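Local coordinates for Myo-inositol phosphohydrolase (Mitsuokella multacida, PDB 4WU3), which probably removes phosphate groups from inositol polyphosphates such as phytate, as a phytase of the protein tyrosine phosphatase-like family, and binds inositol-(1,3,4,5)-tetrakisphosphate, at residues A[58-63]-A[102-107]; A[114-119]-A[202-207]; A[505-510]-A[517-522]; A[578-583]-A[598-603]. The protein carries 2 engineered substitutions. All coordinates share one frame; numbering follows the deposited sequence.

From the N terminus the four contacts follow one another in series; none nests within or crosses another. Contact 1 closes a span of 38 residues by laying the loop before strand 65-66 on helix 99-108. Contact 2 opens just after that helix and closes a span of 82 residues, pairing strands 116-122 and 205-211. The two touch: Leu106 and Ile105 pack on Phe116, and Glu103 probably hydrogen-bonds His202. Contacts 3 and 4 lie far down the chain. Contact 3 spans a short connection between strand 503-509 and helix 517-529; contact 4 folds the loop before helix 593-613 back onto it. Their centres are about 18 Å apart, without touching.

Contact 1 of 4, residues A[58-63]-A[102-107]; sequences NQLPRN and LEAILK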
# COMPACT_ATOMS: atom_id res chain seq x y z
N ASN A 58 -33.06 -16.64 -9.73
CA ASN A 58 -32.97 -17.97 -9.14
C ASN A 58 -31.75 -18.74 -9.67
O ASN A 58 -31.82 -19.42 -10.67
CB ASN A 58 -34.24 -18.77 -9.41
CG ASN A 58 -34.17 -20.18 -8.88
OD1 ASN A 58 -33.39 -20.49 -7.98
ND2 ASN A 58 -35.00 -21.06 -9.43
N GLN A 59 -30.63 -18.60 -8.98
CA GLN A 59 -29.39 -19.22 -9.43
C GLN A 59 -28.33 -19.12 -8.34
O GLN A 59 -28.46 -18.31 -7.41
CB GLN A 59 -28.88 -18.50 -10.68
CG GLN A 59 -28.42 -17.07 -10.39
CD GLN A 59 -27.93 -16.33 -11.62
OE1 GLN A 59 -27.85 -16.88 -12.71
NE2 GLN A 59 -27.61 -15.05 -11.44
N LEU A 60 -27.29 -19.94 -8.44
CA LEU A 60 -26.13 -19.76 -7.60
C LEU A 60 -25.45 -18.46 -8.02
O LEU A 60 -25.43 -18.13 -9.21
CB LEU A 60 -25.16 -20.93 -7.76
CG LEU A 60 -25.58 -22.26 -7.15
CD1 LEU A 60 -24.50 -23.30 -7.40
CD2 LEU A 60 -25.84 -22.12 -5.65
N PRO A 61 -24.89 -17.72 -7.06
CA PRO A 61 -24.25 -16.47 -7.41
C PRO A 61 -22.88 -16.64 -8.04
O PRO A 61 -22.35 -17.73 -8.12
CB PRO A 61 -24.12 -15.77 -6.07
CG PRO A 61 -23.98 -16.87 -5.08
CD PRO A 61 -24.82 -18.00 -5.62
N ARG A 62 -22.34 -15.51 -8.49
CA ARG A 62 -21.02 -15.38 -9.06
C ARG A 62 -19.93 -15.99 -8.19
O ARG A 62 -19.89 -15.78 -6.98
CB ARG A 62 -20.76 -13.88 -9.27
CG ARG A 62 -19.38 -13.50 -9.77
CD ARG A 62 -19.26 -11.99 -9.84
NE ARG A 62 -17.98 -11.56 -10.40
CZ ARG A 62 -17.47 -10.34 -10.23
NH1 ARG A 62 -18.13 -9.44 -9.52
NH2 ARG A 62 -16.31 -10.03 -10.77
N ASN A 63 -19.05 -16.76 -8.83
CA ASN A 63 -17.89 -17.34 -8.17
C ASN A 63 -18.22 -18.24 -7.01
O ASN A 63 -17.42 -18.40 -6.09
CB ASN A 63 -16.93 -16.22 -7.70
CG ASN A 63 -16.20 -15.58 -8.86
OD1 ASN A 63 -15.85 -16.27 -9.82
ND2 ASN A 63 -16.01 -14.27 -8.80
N LEU A 102 -29.35 -16.57 -2.46
CA LEU A 102 -29.17 -17.17 -1.14
C LEU A 102 -29.99 -18.46 -1.05
O LEU A 102 -29.50 -19.49 -0.57
CB LEU A 102 -29.56 -16.21 -0.02
CG LEU A 102 -29.53 -16.80 1.40
CD1 LEU A 102 -28.13 -17.25 1.80
CD2 LEU A 102 -30.07 -15.84 2.44
N GLU A 103 -31.23 -18.40 -1.53
CA GLU A 103 -32.12 -19.57 -1.49
C GLU A 103 -31.49 -20.74 -2.25
O GLU A 103 -31.51 -21.88 -1.78
CB GLU A 103 -33.51 -19.21 -2.02
CG GLU A 103 -34.32 -18.41 -1.01
CD GLU A 103 -35.45 -17.61 -1.65
OE1 GLU A 103 -35.80 -17.85 -2.82
OE2 GLU A 103 -36.00 -16.72 -0.96
N ALA A 104 -30.87 -20.45 -3.39
CA ALA A 104 -30.15 -21.46 -4.14
C ALA A 104 -28.95 -22.01 -3.35
O ALA A 104 -28.66 -23.21 -3.40
CB ALA A 104 -29.69 -20.91 -5.47
N ILE A 105 -28.24 -21.13 -2.64
CA ILE A 105 -27.12 -21.57 -1.79
C ILE A 105 -27.60 -22.50 -0.67
O ILE A 105 -27.06 -23.57 -0.45
CB ILE A 105 -26.38 -20.38 -1.16
CG1 ILE A 105 -25.61 -19.60 -2.23
CG2 ILE A 105 -25.43 -20.89 -0.09
CD1 ILE A 105 -24.92 -18.36 -1.72
N LEU A 106 -28.64 -22.07 0.04
CA LEU A 106 -29.20 -22.86 1.13
C LEU A 106 -29.68 -24.23 0.66
O LEU A 106 -29.50 -25.23 1.34
CB LEU A 106 -30.35 -22.10 1.79
CG LEU A 106 -29.93 -20.88 2.61
CD1 LEU A 106 -31.15 -20.22 3.22
CD2 LEU A 106 -28.94 -21.29 3.68
N LYS A 107 -30.28 -24.28 -0.53
CA LYS A 107 -30.72 -25.55 -1.08
C LYS A 107 -29.52 -26.44 -1.36
O LYS A 107 -29.52 -27.63 -1.04
CB LYS A 107 -31.54 -25.35 -2.36
CG LYS A 107 -32.30 -26.60 -2.79
CD LYS A 107 -33.16 -26.37 -4.03
CE LYS A 107 -34.02 -27.60 -4.33
NZ LYS A 107 -34.58 -27.59 -5.71
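The loop that runs from strand 49-54 to strand 65-66 lies along helix 99-108, with Gln59, Leu60 and Pro61 against Ala104 and Ile105 of the helix. Ala104 points its methyl at the loop, and CB comes within 3.5 Å of Gln59 O, so that backbone, more than side chain, covers it there. Gln59 starts its side chain away from the helix segment, and its NE2 bonds to OE2 of Glu101, about a turn before Ala104 on the helix. Leu60 reaches the helix with one branch: CD2 stands 3.8 Å from Ala104 O and 4.0 Å from Ala104 CB, over the peptide between Ala104 and Ile105. With CG anti to the carbonyl carbon (chi1 -72°), the side chain brings CD2 to the helix although CB starts out alongside it. Pro61 meets Ile105 at about a right angle, ring CG lying 3.8 Å from Ile105 CD1 while ring CD rests at the same distance on Ile105 CG1. The contact is van der Waals packing, without a polar bond between the segments. Beyond it, Pro61 and Ile105 both touch Ser94 of strand 91-94, Ile105 also reaches Phe116 of strand 116-122, and the backbone of Arg62 bonds to that of Ser95, joining the loop to the residue that follows strand 91-94.

Contact 2 of 4, residues A[114-119]-A[202-207]; sequences SQFYDV and HGANYF
Backbone hydrogen bonds zip Phe116 to Val119 against Asn205 to Phe207. Asn205 N gives to Phe116 O (2.8 Å), Asp118 N gives to Asn205 O, nearly straight (173° at the hydrogen), and Phe207 N gives to Asp118 O. The Asn205 side chain adds a second set. ND2 bonds to Ser114 O (3.0 Å) and to Phe116 O (3.1 Å), both near the amide plane but each approached from above its own carbonyl plane. With CG anti to the carbonyl carbon (chi1 -56°), beside the backbone N, ND2 reaches the same Phe116 O that its own backbone N grips. These are the parallel strands 116-122 and 205-211 of a mixed sheet, the latter outermost within the chain, while strand 237-241 pairs with the far side of 116-122. Gly203, with positive phi, ends helix 195-201 in a Schellman motif. Among the nonpolar contacts, Asn205 CB sits over one face of the Tyr117 ring in a CH-pi contact, 3.7 Å from its centroid, with ring and amide planes 17° apart. A leucine in place of Asn205 would probably leave Ser114 O without this donor and the Tyr117 ring without its stacked amide. Phe116 CD2 meets Ala204 CB at the ring's edge. Charge enters through Asp118, whose OD2 lies in plane at the Tyr206 ring edge, 3.4 Å from CD1; the nearby Glu195 carboxylate would probably favour protonation of one acid.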
# COMPACT_ATOMS: atom_id res chain seq x y z
N SER A 114 -30.34 -23.77 10.03
CA SER A 114 -29.87 -23.57 11.41
C SER A 114 -28.37 -23.86 11.59
O SER A 114 -27.76 -23.41 12.55
CB SER A 114 -30.69 -24.43 12.39
OG SER A 114 -30.62 -25.82 12.05
N GLN A 115 -27.78 -24.59 10.65
CA GLN A 115 -26.35 -24.86 10.68
C GLN A 115 -25.51 -23.98 9.74
O GLN A 115 -24.31 -24.17 9.61
CB GLN A 115 -26.11 -26.33 10.38
CG GLN A 115 -26.29 -27.19 11.61
CD GLN A 115 -27.71 -27.14 12.13
OE1 GLN A 115 -27.97 -26.72 13.25
NE2 GLN A 115 -28.62 -27.60 11.32
N PHE A 116 -26.15 -23.00 9.11
CA PHE A 116 -25.51 -22.23 8.06
C PHE A 116 -25.14 -20.84 8.60
O PHE A 116 -25.98 -20.16 9.18
CB PHE A 116 -26.45 -22.13 6.86
CG PHE A 116 -25.88 -21.40 5.68
CD1 PHE A 116 -25.16 -22.06 4.72
CD2 PHE A 116 -26.10 -20.05 5.52
CE1 PHE A 116 -24.63 -21.39 3.63
CE2 PHE A 116 -25.59 -19.37 4.43
CZ PHE A 116 -24.84 -20.04 3.49
N TYR A 117 -23.88 -20.45 8.40
CA TYR A 117 -23.41 -19.13 8.84
C TYR A 117 -22.96 -18.30 7.65
O TYR A 117 -22.03 -18.67 6.94
CB TYR A 117 -22.26 -19.27 9.85
CG TYR A 117 -22.70 -19.87 11.16
CD1 TYR A 117 -22.93 -21.23 11.27
CD2 TYR A 117 -22.93 -19.08 12.29
CE1 TYR A 117 -23.36 -21.79 12.46
CE2 TYR A 117 -23.36 -19.64 13.49
CZ TYR A 117 -23.57 -21.00 13.56
OH TYR A 117 -23.99 -21.60 14.74
N ASP A 118 -23.65 -17.20 7.42
CA ASP A 118 -23.27 -16.23 6.42
C ASP A 118 -22.19 -15.36 7.03
O ASP A 118 -22.45 -14.63 7.99
CB ASP A 118 -24.48 -15.39 6.02
CG ASP A 118 -24.13 -14.24 5.11
OD1 ASP A 118 -23.14 -14.34 4.35
OD2 ASP A 118 -24.86 -13.22 5.14
N VAL A 119 -20.98 -15.46 6.50
CA VAL A 119 -19.89 -14.60 6.91
C VAL A 119 -19.73 -13.50 5.88
O VAL A 119 -19.16 -13.72 4.80
CB VAL A 119 -18.57 -15.37 7.08
CG1 VAL A 119 -17.46 -14.44 7.54
CG2 VAL A 119 -18.75 -16.52 8.07
N HIS A 202 -34.46 -16.22 6.76
CA HIS A 202 -34.36 -17.52 6.12
C HIS A 202 -33.95 -18.60 7.11
O HIS A 202 -33.73 -19.74 6.72
CB HIS A 202 -33.41 -17.45 4.93
CG HIS A 202 -34.04 -16.88 3.71
ND1 HIS A 202 -34.25 -15.53 3.54
CD2 HIS A 202 -34.57 -17.48 2.62
CE1 HIS A 202 -34.85 -15.32 2.39
NE2 HIS A 202 -35.06 -16.49 1.81
N GLY A 203 -33.86 -18.23 8.38
CA GLY A 203 -33.54 -19.18 9.44
C GLY A 203 -32.06 -19.47 9.58
O GLY A 203 -31.66 -20.39 10.28
N ALA A 204 -31.23 -18.68 8.91
CA ALA A 204 -29.79 -18.91 8.94
C ALA A 204 -29.10 -17.99 9.93
O ALA A 204 -29.72 -17.12 10.53
CB ALA A 204 -29.20 -18.73 7.54
N ASN A 205 -27.80 -18.20 10.10
CA ASN A 205 -27.00 -17.38 11.00
C ASN A 205 -26.14 -16.37 10.25
O ASN A 205 -25.88 -16.54 9.06
CB ASN A 205 -26.12 -18.29 11.82
CG ASN A 205 -26.91 -19.32 12.58
OD1 ASN A 205 -27.48 -19.01 13.62
ND2 ASN A 205 -26.96 -20.54 12.06
N TYR A 206 -25.69 -15.34 10.96
CA TYR A 206 -25.02 -14.20 10.35
C TYR A 206 -23.83 -13.74 11.17
O TYR A 206 -23.90 -13.67 12.40
CB TYR A 206 -26.01 -13.04 10.22
CG TYR A 206 -25.45 -11.81 9.55
CD1 TYR A 206 -25.26 -11.78 8.18
CD2 TYR A 206 -25.15 -10.65 10.28
CE1 TYR A 206 -24.76 -10.66 7.55
CE2 TYR A 206 -24.67 -9.51 9.64
CZ TYR A 206 -24.47 -9.54 8.28
OH TYR A 206 -23.99 -8.44 7.62
N PHE A 207 -22.74 -13.40 10.49
CA PHE A 207 -21.58 -12.82 11.13
C PHE A 207 -20.95 -11.78 10.20
O PHE A 207 -20.76 -12.04 9.01
CB PHE A 207 -20.56 -13.89 11.50
CG PHE A 207 -19.37 -13.36 12.22
CD1 PHE A 207 -19.45 -13.01 13.56
CD2 PHE A 207 -18.15 -13.23 11.57
CE1 PHE A 207 -18.36 -12.51 14.24
CE2 PHE A 207 -17.04 -12.74 12.25
CZ PHE A 207 -17.14 -12.38 13.59

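Contact 3 of 4, residues A[505-510]-A[517-522]; sequences YRIAAT and AANIDE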
# COMPACT_ATOMS: atom_id res chain seq x y z
N TYR A 505 -20.63 12.13 41.41
CA TYR A 505 -20.99 10.97 40.63
C TYR A 505 -20.19 10.97 39.32
O TYR A 505 -19.98 12.01 38.71
CB TYR A 505 -22.50 10.90 40.37
CG TYR A 505 -22.94 9.54 39.89
CD1 TYR A 505 -23.33 8.55 40.78
CD2 TYR A 505 -22.93 9.22 38.53
CE1 TYR A 505 -23.69 7.29 40.34
CE2 TYR A 505 -23.29 7.96 38.09
CZ TYR A 505 -23.67 7.00 38.99
OH TYR A 505 -24.01 5.74 38.53
N ARG A 506 -19.73 9.79 38.92
CA ARG A 506 -18.86 9.64 37.78
C ARG A 506 -19.51 8.81 36.67
O ARG A 506 -19.93 7.69 36.91
CB ARG A 506 -17.58 8.94 38.23
CG ARG A 506 -16.56 8.73 37.12
CD ARG A 506 -15.93 10.04 36.71
NE ARG A 506 -14.77 9.85 35.85
CZ ARG A 506 -13.52 9.69 36.29
NH1 ARG A 506 -13.26 9.69 37.58
NH2 ARG A 506 -12.54 9.53 35.42
N ILE A 507 -19.59 9.36 35.47
CA ILE A 507 -19.91 8.57 34.29
C ILE A 507 -18.70 8.64 33.34
O ILE A 507 -18.23 9.74 33.00
CB ILE A 507 -21.20 9.05 33.59
CG1 ILE A 507 -22.38 8.94 34.55
CG2 ILE A 507 -21.48 8.22 32.34
CD1 ILE A 507 -23.65 9.60 34.07
N ALA A 508 -18.19 7.49 32.95
CA ALA A 508 -16.99 7.42 32.15
C ALA A 508 -17.29 7.55 30.65
O ALA A 508 -17.20 6.58 29.89
CB ALA A 508 -16.23 6.13 32.44
N ALA A 509 -17.63 8.76 30.22
CA ALA A 509 -18.03 9.00 28.83
C ALA A 509 -16.81 9.33 27.98
O ALA A 509 -16.00 10.17 28.35
CB ALA A 509 -19.06 10.12 28.76
N THR A 510 -16.68 8.65 26.85
CA THR A 510 -15.52 8.83 25.98
C THR A 510 -15.58 10.17 25.28
O THR A 510 -16.63 10.57 24.80
CB THR A 510 -15.42 7.71 24.94
OG1 THR A 510 -15.35 6.45 25.60
CG2 THR A 510 -14.18 7.91 24.06
N ALA A 517 -24.93 3.91 25.02
CA ALA A 517 -26.20 3.48 25.60
C ALA A 517 -26.07 3.21 27.09
O ALA A 517 -26.90 3.68 27.87
CB ALA A 517 -26.69 2.22 24.90
N ALA A 518 -25.05 2.45 27.48
CA ALA A 518 -24.82 2.12 28.89
C ALA A 518 -24.66 3.39 29.70
O ALA A 518 -25.20 3.51 30.80
CB ALA A 518 -23.58 1.25 29.04
N ASN A 519 -23.90 4.34 29.15
CA ASN A 519 -23.63 5.59 29.85
C ASN A 519 -24.87 6.44 30.04
O ASN A 519 -25.01 7.12 31.06
CB ASN A 519 -22.53 6.37 29.12
CG ASN A 519 -21.16 5.80 29.39
OD1 ASN A 519 -21.00 4.94 30.26
ND2 ASN A 519 -20.16 6.27 28.65
N ILE A 520 -25.78 6.39 29.08
CA ILE A 520 -27.02 7.15 29.16
C ILE A 520 -27.98 6.47 30.13
O ILE A 520 -28.66 7.14 30.90
CB ILE A 520 -27.67 7.30 27.76
CG1 ILE A 520 -26.82 8.25 26.90
CG2 ILE A 520 -29.09 7.84 27.88
CD1 ILE A 520 -27.38 8.51 25.52
N ASP A 521 -28.02 5.14 30.11
CA ASP A 521 -28.81 4.37 31.06
C ASP A 521 -28.36 4.66 32.49
O ASP A 521 -29.19 4.79 33.39
CB ASP A 521 -28.65 2.87 30.82
CG ASP A 521 -29.62 2.33 29.79
OD1 ASP A 521 -30.54 3.07 29.40
OD2 ASP A 521 -29.46 1.16 29.40
N GLU A 522 -27.05 4.72 32.69
CA GLU A 522 -26.51 5.04 34.01
C GLU A 522 -27.05 6.38 34.46
O GLU A 522 -27.48 6.51 35.59
CB GLU A 522 -24.97 5.03 34.02
CG GLU A 522 -24.36 5.40 35.37
CD GLU A 522 -22.93 4.91 35.55
OE1 GLU A 522 -22.32 4.42 34.57
OE2 GLU A 522 -22.41 5.01 36.68
O HOH W 1 -26.63 5.13 37.87
O HOH W 2 -19.66 5.02 32.91
O HOH W 3 -19.28 7.14 26.17
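Glu522 OE2 is held by two groups: Tyr505 OH gives it a 2.6 Å hydrogen bond, and Lys449 adds a salt bridge. The hydroxyl comes to the lone pair facing away from OE1, and the tyrosine ring stands almost perpendicular to the carboxylate (88°). Glu522 reaches there fully extended, its CG anti to the backbone N (chi1 178°), and that CG also lies in plane at the edge of the Tyr505 ring. Water 1 donates to both Tyr505 OH and Glu522 O, closing the link to the helix backbone. A phenylalanine in place of Tyr505 would probably leave Glu522 OE2 leaning on Lys449 and water 1 without its acceptor on the strand. One turn earlier, Asn519 ND2 gives to Ala508 O over 3.2 Å, a bent bond that approaches from above the carbonyl plane. Water 2 accepts from Ala508 N and donates to Asn519 OD1 and Glu522 OE1, tying the two polar side chains to the same strand residue. Between them Ile507 supplies the apolar part: CG2 lies 3.8 Å from Asn519 CG, and CG1 packs at 4.1 Å on Glu522 CG. The pieces 505-509 and 517-522 run nearly antiparallel (163°); strand 503-509 and helix 517-529 form the first half of a beta-alpha-beta crossover completed by strand 535-539. Strand 503-509 is outermost in its sheet within the chain and pairs in parallel with 416-422; Ile507 touches Tyr550 of helix 545-558, and Ala509 O bonds to Arg546, a residue of the bound tetrakisphosphate pocket.

Contact 4 of 4, residues A[578-583]-A[598-603]; sequences YVAYEI and QKAHMI
Val579 and Ala580 press into the helix at Ala600 and Ile603, and here the packing is close. Ala580 and Ala600 bring their CA atoms to 3.8 Å and their CB atoms to 4.1 Å, an approach that two methyl side chains permit. Ala580 O lies 3.6 Å from Ala600 CB. Val579 crosses Ile603 at about a right angle, CG1 resting 3.9 Å from Ile603 CB and as far from Ile603 CG1. Its CG1 is anti to the backbone N (chi1 179°), which turns this branch to the helix. Val579 O faces Lys599 CB, while the rest of that lysine runs extended and away from the loop; its side chain lies about 5 Å from a bound inositol tetrakisphosphate. A type I turn from Tyr578 to Tyr581 presents Val579 and Ala580 together, and helices 545-558 and 564-573 enclose them through Ala552 and Leu568. The other end is solvent-facing and slighter: Glu582 touches the helix segment only at Ala600 CB, with CG, CD and OE1 alongside it, and its OE2 bonds to His597. Tyr596 of helix 593-613 and Lys592 just ahead of it belong to the ligand pocket, and the Tyr581 ring meets Tyr596 edge-to-face. Chemically the contact rests on van der Waals fit between small and branched apolar groups, while the polar need of Glu582 is met, through OE2, by His597 of the same helix.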
# COMPACT_ATOMS: atom_id res chain seq x y z
N TYR A 578 -23.60 23.23 20.17
CA TYR A 578 -24.85 22.73 19.60
C TYR A 578 -24.68 21.24 19.35
O TYR A 578 -23.84 20.83 18.55
CB TYR A 578 -25.16 23.45 18.28
CG TYR A 578 -26.61 23.34 17.87
CD1 TYR A 578 -27.58 24.11 18.50
CD2 TYR A 578 -27.02 22.47 16.86
CE1 TYR A 578 -28.91 24.01 18.15
CE2 TYR A 578 -28.35 22.37 16.50
CZ TYR A 578 -29.29 23.15 17.14
OH TYR A 578 -30.61 23.07 16.81
N VAL A 579 -25.50 20.42 20.03
CA VAL A 579 -25.28 18.99 20.04
C VAL A 579 -25.41 18.38 18.65
O VAL A 579 -24.80 17.36 18.38
CB VAL A 579 -26.26 18.25 20.97
CG1 VAL A 579 -26.02 16.74 20.92
CG2 VAL A 579 -26.15 18.77 22.39
N ALA A 580 -26.21 19.00 17.78
CA ALA A 580 -26.50 18.42 16.47
C ALA A 580 -25.67 19.05 15.36
O ALA A 580 -26.00 18.95 14.19
CB ALA A 580 -27.99 18.52 16.14
N TYR A 581 -24.56 19.68 15.75
CA TYR A 581 -23.62 20.22 14.78
C TYR A 581 -23.12 19.12 13.85
O TYR A 581 -22.79 18.01 14.29
CB TYR A 581 -22.44 20.89 15.48
CG TYR A 581 -21.34 21.34 14.54
CD1 TYR A 581 -21.48 22.48 13.76
CD2 TYR A 581 -20.15 20.62 14.42
CE1 TYR A 581 -20.48 22.89 12.89
CE2 TYR A 581 -19.15 21.02 13.57
CZ TYR A 581 -19.31 22.15 12.81
OH TYR A 581 -18.30 22.54 11.96
N GLU A 582 -23.07 19.44 12.56
CA GLU A 582 -22.43 18.56 11.59
C GLU A 582 -21.51 19.40 10.73
O GLU A 582 -21.78 20.58 10.50
CB GLU A 582 -23.46 17.83 10.71
CG GLU A 582 -24.55 17.13 11.48
CD GLU A 582 -25.18 16.01 10.69
OE1 GLU A 582 -26.40 16.04 10.47
OE2 GLU A 582 -24.45 15.09 10.30
N ILE A 583 -20.42 18.79 10.28
CA ILE A 583 -19.49 19.46 9.40
C ILE A 583 -20.07 19.48 8.00
O ILE A 583 -20.36 18.43 7.42
CB ILE A 583 -18.13 18.75 9.37
CG1 ILE A 583 -17.50 18.81 10.76
CG2 ILE A 583 -17.22 19.39 8.33
CD1 ILE A 583 -16.18 18.09 10.86
N GLN A 598 -23.06 11.26 14.05
CA GLN A 598 -23.66 10.30 14.95
C GLN A 598 -24.37 11.04 16.09
O GLN A 598 -25.44 10.63 16.54
CB GLN A 598 -22.58 9.35 15.46
CG GLN A 598 -22.99 8.36 16.52
CD GLN A 598 -21.93 7.29 16.72
OE1 GLN A 598 -20.75 7.60 16.92
NE2 GLN A 598 -22.34 6.03 16.65
N LYS A 599 -23.79 12.14 16.56
CA LYS A 599 -24.44 12.90 17.62
C LYS A 599 -25.72 13.55 17.12
O LYS A 599 -26.75 13.53 17.79
CB LYS A 599 -23.51 13.97 18.18
CG LYS A 599 -22.41 13.45 19.08
CD LYS A 599 -21.54 14.62 19.53
CE LYS A 599 -20.42 14.20 20.45
NZ LYS A 599 -19.52 15.36 20.65
N ALA A 600 -25.65 14.14 15.94
CA ALA A 600 -26.80 14.79 15.37
C ALA A 600 -27.94 13.80 15.25
O ALA A 600 -29.08 14.11 15.57
CB ALA A 600 -26.44 15.36 14.01
N HIS A 601 -27.63 12.59 14.81
CA HIS A 601 -28.62 11.56 14.60
C HIS A 601 -29.20 11.07 15.93
O HIS A 601 -30.42 11.01 16.09
CB HIS A 601 -27.96 10.39 13.87
CG HIS A 601 -28.92 9.37 13.34
ND1 HIS A 601 -28.96 8.08 13.81
CD2 HIS A 601 -29.85 9.45 12.36
CE1 HIS A 601 -29.88 7.40 13.15
NE2 HIS A 601 -30.44 8.21 12.27
N MET A 602 -28.31 10.74 16.87
CA MET A 602 -28.72 10.10 18.10
C MET A 602 -29.43 11.04 19.07
O MET A 602 -30.25 10.58 19.86
CB MET A 602 -27.52 9.45 18.80
CG MET A 602 -26.91 8.27 18.05
SD MET A 602 -28.07 6.92 17.71
CE MET A 602 -28.29 6.23 19.34
N ILE A 603 -29.14 12.34 19.02
CA ILE A 603 -29.82 13.27 19.92
C ILE A 603 -31.29 13.40 19.53
O ILE A 603 -32.15 13.57 20.40
CB ILE A 603 -29.15 14.66 19.97
CG1 ILE A 603 -29.75 15.51 21.10
CG2 ILE A 603 -29.31 15.39 18.65
CD1 ILE A 603 -29.59 14.92 22.48